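Local coordinates for protein signal recognition particle subunit SRP68 (Chaetomium thermophilum, PDB 4P3G) that binds 7S RNA through this N-terminal RNA-binding domain, as part of a particle that probably directs secretory and membrane proteins to the endoplasmic reticulum, at residues E64-N69 with E121-A126; S107-R112 with L154-N159; G161-S166 with R199-Q204. All blocks are in the same frame, centred on the assembly; numbering follows the deposited sequence.

Contact 1: E64-N69 with E121-A126; sequences EQIAEN and EKLAQA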
# COMPACT_ATOMS: atom_id res chain seq x y z
N GLU A 64 41.27 -4.09 13.34
CA GLU A 64 42.24 -4.94 14.01
C GLU A 64 41.99 -4.96 15.51
O GLU A 64 42.16 -6.00 16.16
CB GLU A 64 43.65 -4.47 13.69
CG GLU A 64 43.96 -4.46 12.19
CD GLU A 64 43.37 -3.25 11.47
OE1 GLU A 64 42.66 -2.45 12.12
OE2 GLU A 64 43.60 -3.11 10.25
N GLN A 65 41.58 -3.82 16.05
CA GLN A 65 41.22 -3.71 17.47
C GLN A 65 39.97 -4.49 17.83
O GLN A 65 39.85 -4.99 18.94
CB GLN A 65 41.06 -2.26 17.89
CG GLN A 65 42.39 -1.56 18.11
CD GLN A 65 42.24 -0.10 18.47
OE1 GLN A 65 41.24 0.55 18.14
NE2 GLN A 65 43.20 0.41 19.23
N ILE A 66 39.01 -4.55 16.91
CA ILE A 66 37.82 -5.36 17.14
C ILE A 66 38.18 -6.84 17.15
O ILE A 66 37.71 -7.59 18.01
CB ILE A 66 36.79 -5.13 16.04
CG1 ILE A 66 36.31 -3.68 16.08
CG2 ILE A 66 35.60 -6.03 16.24
CD1 ILE A 66 35.37 -3.35 14.99
N ALA A 67 39.03 -7.24 16.21
CA ALA A 67 39.49 -8.62 16.14
C ALA A 67 40.33 -9.01 17.36
O ALA A 67 40.23 -10.14 17.86
CB ALA A 67 40.29 -8.82 14.88
N GLU A 68 41.15 -8.07 17.83
CA GLU A 68 42.04 -8.28 18.96
C GLU A 68 41.23 -8.47 20.24
O GLU A 68 41.42 -9.43 20.97
CB GLU A 68 43.00 -7.10 19.13
CG GLU A 68 44.06 -7.30 20.22
CD GLU A 68 44.85 -6.02 20.53
OE1 GLU A 68 44.46 -4.94 20.06
OE2 GLU A 68 45.89 -6.12 21.23
N ASN A 69 40.31 -7.55 20.48
CA ASN A 69 39.50 -7.57 21.69
C ASN A 69 38.08 -7.09 21.39
O ASN A 69 37.88 -5.97 20.91
CB ASN A 69 40.17 -6.68 22.73
CG ASN A 69 39.65 -6.91 24.12
OD1 ASN A 69 38.52 -7.35 24.32
ND2 ASN A 69 40.48 -6.61 25.11
N GLU A 121 27.60 4.07 13.26
CA GLU A 121 27.89 3.94 11.83
C GLU A 121 29.35 3.54 11.63
O GLU A 121 29.66 2.67 10.81
CB GLU A 121 27.56 5.23 11.07
CG GLU A 121 26.07 5.43 10.87
CD GLU A 121 25.69 6.83 10.41
OE1 GLU A 121 26.60 7.69 10.28
OE2 GLU A 121 24.49 7.07 10.15
N LYS A 122 30.23 4.15 12.41
CA LYS A 122 31.63 3.82 12.32
C LYS A 122 31.87 2.38 12.79
O LYS A 122 32.80 1.71 12.31
CB LYS A 122 32.47 4.79 13.15
CG LYS A 122 32.42 6.22 12.67
CD LYS A 122 33.57 7.02 13.25
CE LYS A 122 33.88 8.25 12.39
NZ LYS A 122 32.74 9.22 12.33
N LEU A 123 31.04 1.92 13.71
CA LEU A 123 31.18 0.56 14.22
C LEU A 123 30.81 -0.44 13.14
O LEU A 123 31.47 -1.47 12.99
CB LEU A 123 30.29 0.34 15.45
CG LEU A 123 30.19 -1.12 15.91
CD1 LEU A 123 31.55 -1.66 16.27
CD2 LEU A 123 29.21 -1.28 17.06
N ALA A 124 29.74 -0.14 12.41
CA ALA A 124 29.29 -1.00 11.32
C ALA A 124 30.35 -1.06 10.23
O ALA A 124 30.68 -2.14 9.74
CB ALA A 124 27.99 -0.49 10.75
N GLN A 125 30.88 0.09 9.85
CA GLN A 125 31.89 0.14 8.81
C GLN A 125 33.17 -0.60 9.20
O GLN A 125 33.77 -1.27 8.38
CB GLN A 125 32.20 1.58 8.41
CG GLN A 125 31.06 2.26 7.66
CD GLN A 125 31.33 3.73 7.41
OE1 GLN A 125 32.04 4.38 8.18
NE2 GLN A 125 30.75 4.26 6.34
N ALA A 126 33.60 -0.48 10.45
CA ALA A 126 34.80 -1.19 10.85
C ALA A 126 34.53 -2.68 10.82
O ALA A 126 35.34 -3.45 10.30
CB ALA A 126 35.27 -0.76 12.21

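Contact 2: S107-R112 with L154-N159; sequences SHIVSR and LFEKQN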
# COMPACT_ATOMS: atom_id res chain seq x y z
N SER A 107 17.14 20.68 19.61
CA SER A 107 18.44 20.68 18.96
C SER A 107 19.44 19.81 19.71
O SER A 107 20.22 19.09 19.08
CB SER A 107 18.97 22.10 18.85
OG SER A 107 20.31 22.07 18.39
N HIS A 108 19.40 19.88 21.04
CA HIS A 108 20.30 19.11 21.91
C HIS A 108 19.94 17.61 21.86
O HIS A 108 20.82 16.74 21.86
CB HIS A 108 20.22 19.63 23.35
CG HIS A 108 21.28 19.10 24.25
ND1 HIS A 108 21.09 18.94 25.61
CD2 HIS A 108 22.55 18.69 24.01
CE1 HIS A 108 22.19 18.46 26.16
NE2 HIS A 108 23.09 18.30 25.20
N ILE A 109 18.65 17.33 21.82
CA ILE A 109 18.17 15.96 21.67
C ILE A 109 18.64 15.37 20.34
O ILE A 109 19.11 14.25 20.29
CB ILE A 109 16.64 15.93 21.74
CG1 ILE A 109 16.22 16.18 23.18
CG2 ILE A 109 16.13 14.59 21.30
CD1 ILE A 109 14.74 16.17 23.38
N VAL A 110 18.54 16.15 19.28
CA VAL A 110 18.98 15.69 17.99
C VAL A 110 20.49 15.49 17.96
O VAL A 110 20.95 14.48 17.43
CB VAL A 110 18.53 16.65 16.89
CG1 VAL A 110 19.27 16.36 15.60
CG2 VAL A 110 17.02 16.52 16.68
N SER A 111 21.25 16.40 18.59
CA SER A 111 22.73 16.30 18.71
C SER A 111 23.20 14.99 19.29
O SER A 111 24.21 14.45 18.87
CB SER A 111 23.28 17.39 19.62
OG SER A 111 23.17 18.66 19.05
N ARG A 112 22.47 14.53 20.30
CA ARG A 112 22.79 13.31 21.01
C ARG A 112 22.62 12.14 20.11
O ARG A 112 23.53 11.33 19.93
CB ARG A 112 21.89 13.14 22.25
CG ARG A 112 22.47 13.63 23.57
CD ARG A 112 23.31 14.88 23.40
NE ARG A 112 24.73 14.56 23.30
CZ ARG A 112 25.64 15.40 22.81
NH1 ARG A 112 25.26 16.60 22.36
NH2 ARG A 112 26.92 15.03 22.76
N LEU A 154 16.82 11.50 12.68
CA LEU A 154 16.09 12.29 11.68
C LEU A 154 14.60 12.41 12.02
O LEU A 154 13.95 13.42 11.73
CB LEU A 154 16.27 11.70 10.29
CG LEU A 154 17.69 11.71 9.73
CD1 LEU A 154 17.80 10.66 8.62
CD2 LEU A 154 18.07 13.11 9.23
N PHE A 155 14.08 11.38 12.66
CA PHE A 155 12.70 11.42 13.14
C PHE A 155 12.51 12.57 14.17
O PHE A 155 11.49 13.27 14.14
CB PHE A 155 12.36 10.08 13.75
CG PHE A 155 10.97 9.97 14.25
CD1 PHE A 155 10.64 10.41 15.53
CD2 PHE A 155 9.98 9.37 13.47
CE1 PHE A 155 9.34 10.30 16.03
CE2 PHE A 155 8.66 9.24 13.95
CZ PHE A 155 8.34 9.72 15.23
N GLU A 156 13.47 12.75 15.08
CA GLU A 156 13.40 13.81 16.08
C GLU A 156 13.59 15.21 15.45
O GLU A 156 13.03 16.20 15.93
CB GLU A 156 14.44 13.58 17.16
CG GLU A 156 14.08 12.44 18.10
CD GLU A 156 12.75 12.62 18.78
OE1 GLU A 156 12.49 13.74 19.29
OE2 GLU A 156 11.95 11.64 18.82
N LYS A 157 14.38 15.26 14.40
CA LYS A 157 14.63 16.48 13.65
C LYS A 157 13.42 16.81 12.79
O LYS A 157 13.35 17.87 12.16
CB LYS A 157 15.85 16.29 12.77
CG LYS A 157 16.54 17.56 12.29
CD LYS A 157 17.90 17.18 11.69
CE LYS A 157 18.74 18.39 11.33
NZ LYS A 157 20.06 17.92 10.83
N GLN A 158 12.47 15.87 12.73
CA GLN A 158 11.25 16.05 11.96
C GLN A 158 11.53 16.09 10.46
O GLN A 158 10.78 16.68 9.68
CB GLN A 158 10.48 17.27 12.48
CG GLN A 158 9.80 16.95 13.79
CD GLN A 158 9.29 18.17 14.53
OE1 GLN A 158 9.57 19.31 14.17
NE2 GLN A 158 8.55 17.91 15.60
N ASN A 159 12.62 15.46 10.06
CA ASN A 159 12.99 15.35 8.66
C ASN A 159 12.47 14.01 8.15
O ASN A 159 13.22 13.05 8.04
CB ASN A 159 14.50 15.47 8.53
CG ASN A 159 14.96 15.56 7.11
OD1 ASN A 159 14.19 15.30 6.16
ND2 ASN A 159 16.22 15.95 6.92

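Contact 3: G161-S166 with R199-Q204; sequences GACLKS and RFAAYQ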
# COMPACT_ATOMS: atom_id res chain seq x y z
N GLY A 161 11.22 12.40 5.36
CA GLY A 161 11.66 11.57 4.26
C GLY A 161 12.96 10.85 4.54
O GLY A 161 13.03 9.62 4.46
N ALA A 162 13.97 11.60 4.97
CA ALA A 162 15.30 11.04 5.18
C ALA A 162 15.25 9.94 6.21
O ALA A 162 15.94 8.93 6.10
CB ALA A 162 16.25 12.12 5.63
N CYS A 163 14.43 10.15 7.23
CA CYS A 163 14.27 9.23 8.34
C CYS A 163 13.70 7.90 7.84
O CYS A 163 14.02 6.82 8.35
CB CYS A 163 13.40 9.89 9.42
SG CYS A 163 12.00 8.92 10.04
N LEU A 164 12.80 8.01 6.86
CA LEU A 164 12.18 6.84 6.26
C LEU A 164 13.21 6.04 5.52
O LEU A 164 13.14 4.81 5.50
CB LEU A 164 11.03 7.23 5.36
CG LEU A 164 9.82 7.61 6.18
CD1 LEU A 164 8.69 8.07 5.27
CD2 LEU A 164 9.40 6.42 6.98
N LYS A 165 14.18 6.73 4.91
CA LYS A 165 15.27 6.01 4.22
C LYS A 165 16.05 5.16 5.21
O LYS A 165 16.35 4.01 4.91
CB LYS A 165 16.24 6.95 3.50
CG LYS A 165 15.57 7.99 2.66
CD LYS A 165 16.52 8.53 1.61
CE LYS A 165 17.57 9.43 2.22
NZ LYS A 165 18.16 10.31 1.18
N SER A 166 16.37 5.71 6.39
CA SER A 166 17.13 4.92 7.37
C SER A 166 16.34 3.75 7.90
O SER A 166 16.84 2.63 7.94
CB SER A 166 17.58 5.76 8.55
OG SER A 166 18.63 6.61 8.17
N ARG A 199 5.28 4.29 10.41
CA ARG A 199 3.91 4.63 10.11
C ARG A 199 3.67 6.11 10.37
O ARG A 199 2.98 6.77 9.60
CB ARG A 199 2.96 3.80 10.92
CG ARG A 199 2.94 2.35 10.51
CD ARG A 199 1.80 1.67 11.20
NE ARG A 199 1.64 0.26 10.83
CZ ARG A 199 1.03 -0.17 9.73
NH1 ARG A 199 0.52 0.70 8.86
NH2 ARG A 199 0.93 -1.47 9.52
N PHE A 200 4.26 6.61 11.44
CA PHE A 200 4.09 8.01 11.79
C PHE A 200 4.76 8.91 10.77
O PHE A 200 4.16 9.88 10.27
CB PHE A 200 4.66 8.27 13.18
CG PHE A 200 4.44 9.66 13.66
CD1 PHE A 200 3.23 10.04 14.21
CD2 PHE A 200 5.45 10.61 13.56
CE1 PHE A 200 3.03 11.34 14.65
CE2 PHE A 200 5.26 11.91 13.99
CZ PHE A 200 4.04 12.27 14.55
N ALA A 201 6.03 8.62 10.50
CA ALA A 201 6.79 9.43 9.55
C ALA A 201 6.17 9.38 8.16
O ALA A 201 6.21 10.36 7.43
CB ALA A 201 8.22 8.99 9.51
N ALA A 202 5.62 8.23 7.78
CA ALA A 202 5.02 8.10 6.46
C ALA A 202 3.76 8.97 6.43
O ALA A 202 3.51 9.70 5.48
CB ALA A 202 4.71 6.66 6.15
N TYR A 203 3.01 8.94 7.52
CA TYR A 203 1.86 9.81 7.65
C TYR A 203 2.27 11.27 7.53
O TYR A 203 1.66 12.03 6.78
CB TYR A 203 1.19 9.60 8.99
CG TYR A 203 0.10 10.60 9.21
CD1 TYR A 203 -1.09 10.53 8.46
CD2 TYR A 203 0.26 11.65 10.10
CE1 TYR A 203 -2.09 11.45 8.63
CE2 TYR A 203 -0.73 12.59 10.27
CZ TYR A 203 -1.91 12.49 9.53
OH TYR A 203 -2.91 13.43 9.71
N GLN A 204 3.31 11.68 8.24
CA GLN A 204 3.74 13.08 8.17
C GLN A 204 4.19 13.46 6.80
O GLN A 204 3.92 14.56 6.33
CB GLN A 204 4.90 13.35 9.14
CG GLN A 204 4.54 13.18 10.59
CD GLN A 204 3.55 14.22 11.04
OE1 GLN A 204 3.38 15.26 10.40
NE2 GLN A 204 2.86 13.94 12.14

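Contact 1: E64-N69 with E121-A126
Ile66 and Ala126 bring the two helical segments nearest each other, yet their CA atoms still stand 8.1 Å apart, so a side chain must reach across part of the gap between 64-69 and 121-126. Ile66 is suited to this. Its CB points toward the other helix, and the branch CG1-CD1 runs fully extended (CD1 anti to CA, chi2 176°), which carries the terminal methyl straight outward. There Ile66 CD1 meets the methyl CB of Ala126 obliquely at 3.8 Å. Alanine fits opposite it, because its single methyl leaves the longer branch room to arrive. The same CD1 of Ile66 also reaches Leu123 CD1 at a looser 4.4 Å; the end of this leucine bends in from the preceding turn of helix 103-128. The contact is thus purely apolar and small, one branch set against two side chains. The apolar cluster extends beyond the pair: both Ile66 and Leu123 lie on Val73 of helix 71-93 and on Ile61. Asn69, just past the end of the short helix, uses OD1 to cap the backbone N of Glu71, where helix 71-93 begins. The result is a short helix held by its buried apolar face against the longer helices 71-93 and 103-128, part of the all-helical RNA-binding domain of SRP68.

Contact 2: S107-R112 with L154-N159
Val110 supplies most of the apolar contact between 107-112 and 154-159. The CA atoms of Val110 and Glu156 lie 6.2 Å apart, and the valine CG2 presses on the backbone where helix 136-156 gives way to a turn. CG2 sits anti to the carbonyl carbon of its own residue, and from there Val110 CG2 meets Lys157 N at 3.7 Å, Glu156 CB at 3.9 Å and, at the margin, Lys157 CB at 4.1 Å. A compact, branched valine suits such a close backbone approach, because its short branches let the two backbones come close. Beside it, Ile109 lays its CG2 at 4.2 Å from Glu156 OE1, a marginal touch without any bond.

The backbone that Val110 abuts is a Schellman motif. Gln158 turns to positive phi (67°), Asn159 N bonds back to Leu154 O at 3.0 Å, and a weak second bond joins Gln158 N to Phe155 O. Glu156 O turns to a different donor, the guanidinium of Arg106.

The charged ends of Glu156 and Lys157 pair outside the two segments. The chain of Glu156 is bent at chi2 (-57°), and its OE2 forms a salt bridge with Lys91 NZ, which probably offsets the cost of holding a carboxylate in a buried place. Lys157, exposed and extended beyond CG, pairs through NZ with Glu114 of helix 103-128; its side chain lies about 6 Å from a bound phosphate ion, probably derived from the crystallisation liquor.

Within helix 103-128, Ser107 O accepts two bonds, from Ser111 N and from Ser111 OG (3.0 Å), which reach it from opposite faces of the carbonyl plane. The serine hydroxyl is thereby folded back onto its own helix.

Contact 3: G161-S166 with R199-Q204
Leu164 and Ala201 mark the closest backbone approach, with 6.8 Å between their CA atoms, where two helices run roughly antiparallel; their short axes pass 9.3 Å apart with a signed crossing angle of -146°. The small side chains on 199-204 let the larger ones on 161-166 come in. The methyl CB of Ala201, pointing toward the other helix, is a low bump received between two neighbours: it meets Leu164 CD2 at 3.8 Å and Cys163 SG, also at 3.8 Å. Leucine and cysteine, adjacent in sequence and both directed across the contact, thus form the two walls of the hollow that the methyl fills.

Leu164 is itself the larger bump. Its CG is anti to the carbonyl carbon (chi1 -76°), which turns the branch point toward Ala201, and the two methyls then part over the alanine pair: CD2 rests on Ala201, while Leu164 CD1 runs over the backbone of the next residue and reaches Ala202 CA at 3.9 Å. Ala202 CB, to one side, is a looser neighbour of Leu164 CD1 at 4.3 Å. Two successive alanines suit this place because their lack of bulk exposes the helix backbone to the leucine. Cutting Leu164 back to an alanine would probably strip the leucine wall from the Ala201 methyl and open a gap over the backbone of Ala202.

No hydrogen bond crosses between the segments, and the fit is one of shape alone. Behind it, Cys163 also packs on Leu154 and Phe155 of helix 136-156, and Trp160, at the start of helix 160-181, touches Ala201 and Gln204. The outward side of helix 186-205 faces another copy of the protein, where Phe200 packs on Tyr203 of that second subunit, so the pair of helices lies between the helical core and the neighbouring chain.

Contacts 1 and 2 both use helix 103-128, one near its end and the other near its start, with centres about 26 Å apart; their segments alternate along the chain, so the two cross. Contact 3 opens after contacts 1 and 2 have closed, in series. Its centre lies about 30 Å from that of contact 1, on the opposite side of the chain's centre, and about 14 Å from that of contact 2, which it touches: Phe155 packs on Phe200, where helix 136-156 is followed by helix 160-181. Contact 1 skips helix 71-93, whereas contacts 2 and 3 each join consecutive helices. The RNA-binding domain is thus all-helical, with contacts 2 and 3 continuous and contact 1 apart on the far side.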